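Local coordinates for protein D-alanyl transferase DltD (Enterococcus faecalis, PDB 6O93) that probably transfers D-alanyl groups in the D-alanylation of lipoteichoic acid, a step of cell-wall biogenesis at the membrane of this Gram-positive bacterium, at residues G45-E48 / L49-S53; I348-W352 / R353-A357; K14-S17 / T18-A21. All coordinates share one frame; numbering follows the deposited sequence.

Contact 1. Residues G45-E48 / L49-S53; sequences GSSE and LSRFS. With NA (sodium ion), chain K; PO4 (phosphate ion), chain F.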
loop_
_atom_site.group_PDB
_atom_site.type_symbol
_atom_site.label_atom_id
_atom_site.label_comp_id
_atom_site.label_asym_id
_atom_site.label_seq_id
_atom_site.Cartn_x
_atom_site.Cartn_y
_atom_site.Cartn_z
ATOM N N GLY A 45 -1.518 0.038 0.330
ATOM C CA GLY A 45 -1.366 -0.207 -1.091
ATOM C C GLY A 45 -1.133 1.072 -1.867
ATOM O O GLY A 45 -0.575 2.033 -1.330
ATOM N N SER A 46 -1.558 1.100 -3.131
ATOM C CA SER A 46 -1.422 2.298 -3.949
ATOM C C SER A 46 -2.673 2.492 -4.806
ATOM O O SER A 46 -3.791 2.340 -4.303
ATOM C CB SER A 46 -0.138 2.222 -4.786
ATOM O OG SER A 46 -0.035 1.004 -5.502
ATOM N N SER A 47 -2.513 2.832 -6.092
ATOM C CA SER A 47 -3.654 3.285 -6.884
ATOM C C SER A 47 -4.703 2.198 -7.093
ATOM O O SER A 47 -5.862 2.522 -7.376
ATOM C CB SER A 47 -3.181 3.810 -8.243
ATOM O OG SER A 47 -2.521 2.805 -8.994
ATOM N N GLU A 48 -4.337 0.923 -6.962
ATOM C CA GLU A 48 -5.311 -0.143 -7.174
ATOM C C GLU A 48 -6.439 -0.104 -6.150
ATOM O O GLU A 48 -7.530 -0.618 -6.425
ATOM C CB GLU A 48 -4.619 -1.509 -7.140
ATOM C CG GLU A 48 -4.104 -1.953 -5.769
ATOM C CD GLU A 48 -2.863 -1.202 -5.324
ATOM O OE1 GLU A 48 -2.219 -0.551 -6.175
ATOM O OE2 GLU A 48 -2.533 -1.265 -4.122
ATOM N N LEU A 49 -6.205 0.496 -4.981
ATOM C CA LEU A 49 -7.222 0.543 -3.938
ATOM C C LEU A 49 -8.489 1.267 -4.380
ATOM O O LEU A 49 -9.561 1.006 -3.824
ATOM C CB LEU A 49 -6.656 1.221 -2.688
ATOM C CG LEU A 49 -5.479 0.516 -2.010
ATOM C CD1 LEU A 49 -4.956 1.346 -0.851
ATOM C CD2 LEU A 49 -5.875 -0.872 -1.529
ATOM N N SER A 50 -8.397 2.166 -5.360
ATOM C CA SER A 50 -9.546 2.953 -5.790
ATOM C C SER A 50 -10.409 2.243 -6.825
ATOM O O SER A 50 -11.462 2.773 -7.196
ATOM C CB SER A 50 -9.080 4.296 -6.361
ATOM O OG SER A 50 -8.320 4.112 -7.545
ATOM N N ARG A 51 -9.998 1.064 -7.296
ATOM C CA ARG A 51 -10.754 0.322 -8.304
ATOM C C ARG A 51 -11.953 -0.338 -7.629
ATOM O O ARG A 51 -11.990 -1.544 -7.371
ATOM C CB ARG A 51 -9.863 -0.697 -8.999
ATOM C CG ARG A 51 -9.206 -0.174 -10.264
ATOM C CD ARG A 51 -8.410 1.096 -10.014
ATOM N NE ARG A 51 -7.792 1.583 -11.243
ATOM C CZ ARG A 51 -6.989 2.639 -11.315
ATOM N NH1 ARG A 51 -6.692 3.335 -10.225
ATOM N NH2 ARG A 51 -6.476 2.998 -12.484
ATOM N N PHE A 52 -12.959 0.483 -7.349
ATOM C CA PHE A 52 -14.141 0.021 -6.642
ATOM C C PHE A 52 -15.103 -0.695 -7.583
ATOM O O PHE A 52 -15.207 -0.377 -8.771
ATOM C CB PHE A 52 -14.854 1.195 -5.971
ATOM C CG PHE A 52 -14.432 1.428 -4.548
ATOM C CD1 PHE A 52 -13.104 1.668 -4.232
ATOM C CD2 PHE A 52 -15.367 1.416 -3.525
ATOM C CE1 PHE A 52 -12.717 1.883 -2.921
ATOM C CE2 PHE A 52 -14.987 1.632 -2.215
ATOM C CZ PHE A 52 -13.659 1.868 -1.912
ATOM N N SER A 53 -15.801 -1.679 -7.029
ATOM C CA SER A 53 -16.902 -2.356 -7.700
ATOM C C SER A 53 -17.699 -3.082 -6.625
ATOM O O SER A 53 -17.405 -2.975 -5.432
ATOM C CB SER A 53 -16.400 -3.319 -8.780
ATOM O OG SER A 53 -15.788 -4.460 -8.204
HETATM NA NA NA K . -0.656 -0.068 -8.024
HETATM P P PO4 F . 1.268 3.023 -8.376
HETATM O O1 PO4 F . 2.110 3.605 -7.265
HETATM O O2 PO4 F . 1.878 1.720 -8.838
HETATM O O3 PO4 F . 1.214 3.993 -9.534
HETATM O O4 PO4 F . -0.134 2.773 -7.876
#
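The 3-10 turn that follows strand 40-44 joins S47 to S50 and R51, and its start carries a sodium site. S50 turns back on the carbonyl oxygen of S47: its OG lies 2.9 Å from S47 O, nearly in line with C=O (160°), while S50 N reaches the same oxygen from above the carbonyl plane. R51 NH1 adds a weak third bond to S47 O. The flanking backbone bonds, L49 N to S46 O at 3.1 Å and R51 N to E48 O, have the same i to i+3 spacing. In the SGNH-type fold the turn after this strand carries the nucleophilic serine; S47, whose OG bonds H349 NE2, is consistent with that role. With OG between its backbone N and carbonyl carbon (chi1 61°), S47 also holds a phosphate ion, probably from the crystallisation liquor: OG lies 2.6 Å from PO4 O4, and S47 N donates to that oxygen. Sodium is bound by S46 OG at 2.8 Å, E48 OE1 at 2.5 Å, PO4 O4 and S104. The bend at chi2 (-74°) curls E48 back, so that OE2 takes a 2.7 Å hydrogen bond from S46 N, syn but out of the carboxylate plane, fixing its rotation.

Contact 2. Residues I348-W352 / R353-A357; sequences IHLGW and RGWLA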
loop_
_atom_site.group_PDB
_atom_site.type_symbol
_atom_site.label_atom_id
_atom_site.label_comp_id
_atom_site.label_asym_id
_atom_site.label_seq_id
_atom_site.Cartn_x
_atom_site.Cartn_y
_atom_site.Cartn_z
ATOM N N ILE A 348 -3.009 -2.934 -14.825
ATOM C CA ILE A 348 -2.203 -3.366 -13.689
ATOM C C ILE A 348 -2.990 -3.340 -12.384
ATOM O O ILE A 348 -2.487 -3.777 -11.345
ATOM C CB ILE A 348 -0.939 -2.494 -13.562
ATOM C CG1 ILE A 348 -1.321 -1.023 -13.363
ATOM C CG2 ILE A 348 -0.055 -2.653 -14.793
ATOM C CD1 ILE A 348 -0.142 -0.130 -13.043
ATOM N N HIS A 349 -4.220 -2.836 -12.419
ATOM C CA HIS A 349 -5.012 -2.638 -11.211
ATOM C C HIS A 349 -6.018 -3.771 -11.037
ATOM O O HIS A 349 -6.726 -4.131 -11.983
ATOM C CB HIS A 349 -5.738 -1.293 -11.260
ATOM C CG HIS A 349 -4.817 -0.120 -11.361
ATOM N ND1 HIS A 349 -4.549 0.516 -12.554
ATOM C CD2 HIS A 349 -4.089 0.525 -10.419
ATOM C CE1 HIS A 349 -3.701 1.508 -12.341
ATOM N NE2 HIS A 349 -3.407 1.534 -11.054
ATOM N N LEU A 350 -6.075 -4.323 -9.823
ATOM C CA LEU A 350 -7.052 -5.354 -9.505
ATOM C C LEU A 350 -8.455 -4.880 -9.851
ATOM O O LEU A 350 -8.783 -3.696 -9.724
ATOM C CB LEU A 350 -6.983 -5.720 -8.019
ATOM C CG LEU A 350 -5.789 -6.563 -7.571
ATOM C CD1 LEU A 350 -5.678 -6.554 -6.053
ATOM C CD2 LEU A 350 -5.917 -7.986 -8.087
ATOM N N GLY A 351 -9.292 -5.823 -10.281
ATOM C CA GLY A 351 -10.639 -5.538 -10.720
ATOM C C GLY A 351 -11.642 -6.519 -10.138
ATOM O O GLY A 351 -11.431 -7.117 -9.081
ATOM N N TRP A 352 -12.744 -6.682 -10.869
ATOM C CA TRP A 352 -13.924 -7.396 -10.392
ATOM C C TRP A 352 -13.584 -8.730 -9.739
ATOM O O TRP A 352 -13.753 -8.889 -8.526
ATOM C CB TRP A 352 -14.901 -7.610 -11.552
ATOM C CG TRP A 352 -15.326 -6.331 -12.207
ATOM C CD1 TRP A 352 -16.402 -5.560 -11.878
ATOM C CD2 TRP A 352 -14.680 -5.672 -13.301
ATOM N NE1 TRP A 352 -16.466 -4.461 -12.699
ATOM C CE2 TRP A 352 -15.420 -4.507 -13.582
ATOM C CE3 TRP A 352 -13.547 -5.953 -14.071
ATOM C CZ2 TRP A 352 -15.064 -3.624 -14.600
ATOM C CZ3 TRP A 352 -13.197 -5.076 -15.080
ATOM C CH2 TRP A 352 -13.952 -3.926 -15.335
ATOM N N ARG A 353 -13.114 -9.702 -10.521
ATOM C CA ARG A 353 -12.821 -11.017 -9.967
ATOM C C ARG A 353 -11.531 -11.042 -9.159
ATOM O O ARG A 353 -11.374 -11.913 -8.296
ATOM C CB ARG A 353 -12.747 -12.056 -11.087
ATOM C CG ARG A 353 -14.076 -12.304 -11.785
ATOM C CD ARG A 353 -13.954 -13.436 -12.786
ATOM N NE ARG A 353 -13.641 -14.699 -12.125
ATOM C CZ ARG A 353 -13.058 -15.736 -12.718
ATOM N NH1 ARG A 353 -12.711 -15.669 -13.998
ATOM N NH2 ARG A 353 -12.818 -16.842 -12.025
ATOM N N GLY A 354 -10.608 -10.114 -9.416
ATOM C CA GLY A 354 -9.397 -10.053 -8.614
ATOM C C GLY A 354 -9.677 -9.643 -7.180
ATOM O O GLY A 354 -9.197 -10.273 -6.233
ATOM N N TRP A 355 -10.460 -8.578 -7.000
ATOM C CA TRP A 355 -10.802 -8.142 -5.649
ATOM C C TRP A 355 -11.652 -9.184 -4.931
ATOM O O TRP A 355 -11.493 -9.394 -3.723
ATOM C CB TRP A 355 -11.525 -6.799 -5.697
ATOM C CG TRP A 355 -10.594 -5.636 -5.807
ATOM C CD1 TRP A 355 -10.524 -4.733 -6.826
ATOM C CD2 TRP A 355 -9.587 -5.254 -4.862
ATOM N NE1 TRP A 355 -9.540 -3.807 -6.573
ATOM C CE2 TRP A 355 -8.950 -4.106 -5.372
ATOM C CE3 TRP A 355 -9.163 -5.770 -3.632
ATOM C CZ2 TRP A 355 -7.914 -3.465 -4.698
ATOM C CZ3 TRP A 355 -8.136 -5.130 -2.962
ATOM C CH2 TRP A 355 -7.523 -3.990 -3.497
ATOM N N LEU A 356 -12.560 -9.845 -5.652
ATOM C CA LEU A 356 -13.339 -10.919 -5.043
ATOM C C LEU A 356 -12.427 -12.006 -4.492
ATOM O O LEU A 356 -12.630 -12.490 -3.372
ATOM C CB LEU A 356 -14.313 -11.511 -6.063
ATOM C CG LEU A 356 -15.217 -12.632 -5.539
ATOM C CD1 LEU A 356 -16.219 -12.086 -4.523
ATOM C CD2 LEU A 356 -15.932 -13.336 -6.683
ATOM N N ALA A 357 -11.415 -12.406 -5.268
ATOM C CA ALA A 357 -10.465 -13.404 -4.792
ATOM C C ALA A 357 -9.677 -12.884 -3.598
ATOM O O ALA A 357 -9.480 -13.604 -2.611
ATOM C CB ALA A 357 -9.521 -13.812 -5.924
#
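L350 and W355 cross at about a right angle, the leucine lying over one face of the indole. Its CB stands 3.7 Å from the centroid of the five-membered ring and 20° off the ring normal, a CH-pi contact, with CB displaced toward the rim. CD1 continues over the six-membered ring, 4.0 Å from W355 CZ2, while CD2 turns to the helix backbone and comes within 4.1 Å of G354 CA. The torsion of W355, CG anti to its carbonyl carbon (chi1 -82°), swings the ring back toward the preceding loop, under L350. Beside this packing the helix starts: W355 N donates to G351 O at 2.7 Å, almost straight at 176°, and G351 is the N-cap of helix 352-367. One residue on, L356 N bonds W352 O at 3.3 Å. W352 packs its indole on A231 of helix 220-233, and R353 sends its guanidinium to D224 and E340. The helix begins three residues after H349, the histidine of a probable Ser-His-Asp triad with S47 and D346, as in SGNH hydrolases.

Contact 3. Residues K14-S17 / T18-A21; sequences KEAS and TSMA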
loop_
_atom_site.group_PDB
_atom_site.type_symbol
_atom_site.label_atom_id
_atom_site.label_comp_id
_atom_site.label_asym_id
_atom_site.label_seq_id
_atom_site.Cartn_x
_atom_site.Cartn_y
_atom_site.Cartn_z
ATOM N N LYS A 14 -15.789 6.123 9.452
ATOM C CA LYS A 14 -16.423 5.367 8.378
ATOM C C LYS A 14 -16.256 6.070 7.037
ATOM O O LYS A 14 -15.927 5.433 6.028
ATOM C CB LYS A 14 -17.903 5.154 8.689
ATOM C CG LYS A 14 -18.670 4.445 7.582
ATOM C CD LYS A 14 -20.095 4.129 8.002
ATOM C CE LYS A 14 -20.821 3.344 6.921
ATOM N NZ LYS A 14 -22.180 2.924 7.351
ATOM N N GLU A 15 -16.477 7.387 7.005
ATOM C CA GLU A 15 -16.365 8.131 5.756
ATOM C C GLU A 15 -14.931 8.149 5.245
ATOM O O GLU A 15 -14.697 8.053 4.035
ATOM C CB GLU A 15 -16.880 9.556 5.953
ATOM C CG GLU A 15 -18.374 9.629 6.202
ATOM C CD GLU A 15 -19.180 9.376 4.948
ATOM O OE1 GLU A 15 -18.788 9.888 3.878
ATOM O OE2 GLU A 15 -20.202 8.661 5.027
ATOM N N ALA A 16 -13.959 8.273 6.149
ATOM C CA ALA A 16 -12.558 8.338 5.749
ATOM C C ALA A 16 -11.996 6.986 5.329
ATOM O O ALA A 16 -10.999 6.945 4.598
ATOM C CB ALA A 16 -11.716 8.903 6.893
ATOM N N SER A 17 -12.613 5.882 5.761
ATOM C CA SER A 17 -12.039 4.565 5.517
ATOM C C SER A 17 -11.934 4.256 4.028
ATOM O O SER A 17 -11.042 3.505 3.617
ATOM C CB SER A 17 -12.871 3.490 6.221
ATOM O OG SER A 17 -14.145 3.351 5.620
ATOM N N THR A 18 -12.825 4.819 3.210
ATOM C CA THR A 18 -12.831 4.574 1.773
ATOM C C THR A 18 -12.406 5.794 0.967
ATOM O O THR A 18 -12.486 5.768 -0.267
ATOM C CB THR A 18 -14.220 4.128 1.318
ATOM O OG1 THR A 18 -15.153 5.195 1.524
ATOM C CG2 THR A 18 -14.673 2.894 2.093
ATOM N N SER A 19 -11.954 6.861 1.629
ATOM C CA SER A 19 -11.658 8.108 0.931
ATOM C C SER A 19 -10.301 8.080 0.244
ATOM O O SER A 19 -10.126 8.735 -0.789
ATOM C CB SER A 19 -11.706 9.281 1.910
ATOM O OG SER A 19 -10.582 9.264 2.774
ATOM N N MET A 20 -9.337 7.335 0.789
ATOM C CA MET A 20 -7.960 7.372 0.297
ATOM C C MET A 20 -7.423 8.801 0.300
ATOM O O MET A 20 -6.575 9.167 -0.518
ATOM C CB MET A 20 -7.859 6.756 -1.101
ATOM C CG MET A 20 -8.168 5.264 -1.135
ATOM S SD MET A 20 -8.314 4.602 -2.806
ATOM C CE MET A 20 -6.669 4.905 -3.456
ATOM N N ALA A 21 -7.918 9.614 1.223
ATOM C CA ALA A 21 -7.528 11.018 1.286
ATOM C C ALA A 21 -6.050 11.131 1.641
ATOM O O ALA A 21 -5.638 10.621 2.691
ATOM C CB ALA A 21 -8.380 11.758 2.314
HETATM O O HOH W 1 -16.840 5.312 3.408
HETATM O O HOH W 2 -8.601 6.282 3.286
#
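A16 and S19 meet where helix 10-17 gives way to the loop, and direct hydrogen bonds carry most of the contact. A16 O accepts twice from one residue: S19 N lies 3.1 Å away with a fairly straight N-H (164°), yet high above the carbonyl plane, and S19 OG lies 3.0 Å from the same oxygen, tilted less from that plane. Both donors approach from one face of the carbonyl. The hydroxyl gets there because S19 OG sits between its own backbone N and carbonyl carbon (chi1 73°), which turns it back to A16. S19 OG also accepts from A21 N at 3.1 Å, which makes an ST turn, and A21 stands at the N-cap of the following helix. One hydroxyl therefore ties the end of one helix to the start of the next.

A second hydroxyl bonds back along the chain: S17 OG donates to K14 O at 2.8 Å, and the backbone bond from S17 N to that carbonyl is only weak.

Water bridges supplement these links. One water donates to K14 O and accepts from T18 OG1 at 2.5 Å; another donates to A16 O at 2.8 Å and accepts from M20 N, adding a third donor to A16 O.

Packing across the junction is slight: the T18 CG2 methyl lies 3.6 Å from the S17 hydroxyl oxygen OG.

Around the junction, A16 and S17 rest on F71 of strand 69-73, an outermost strand of the parallel sheet, and S17 also touches Y40 of strand 40-44. R203 bonds T18 O, and the loop runs on to helix 22-26 beside the sheet, with M20 reaching L72.

How the contacts relate
Contact 2 is the most buried of the three, whereas contacts 1 and 3 are partly buried. Contacts 1 and 2 bring the two loops of the probable catalytic site together: R51 CB lies 3.3 Å from L350 O, and E48 O packs on W355 CZ2 at 3.4 Å. Contact 3 meets contact 1 through the M20 thioether, with SD 3.5 Å from S50 N, but stays about 8 Å from contact 2 at the nearest atoms. Contacts 1 and 3 both lie by strand 40-44, while contact 2 starts helix 352-367. Their chemistry differs accordingly: sodium coordination and hydrogen bonds to phosphate at 45-53, an aromatic face and helix start at 348-357, hydroxyl and water bridges at the helix end in 14-21.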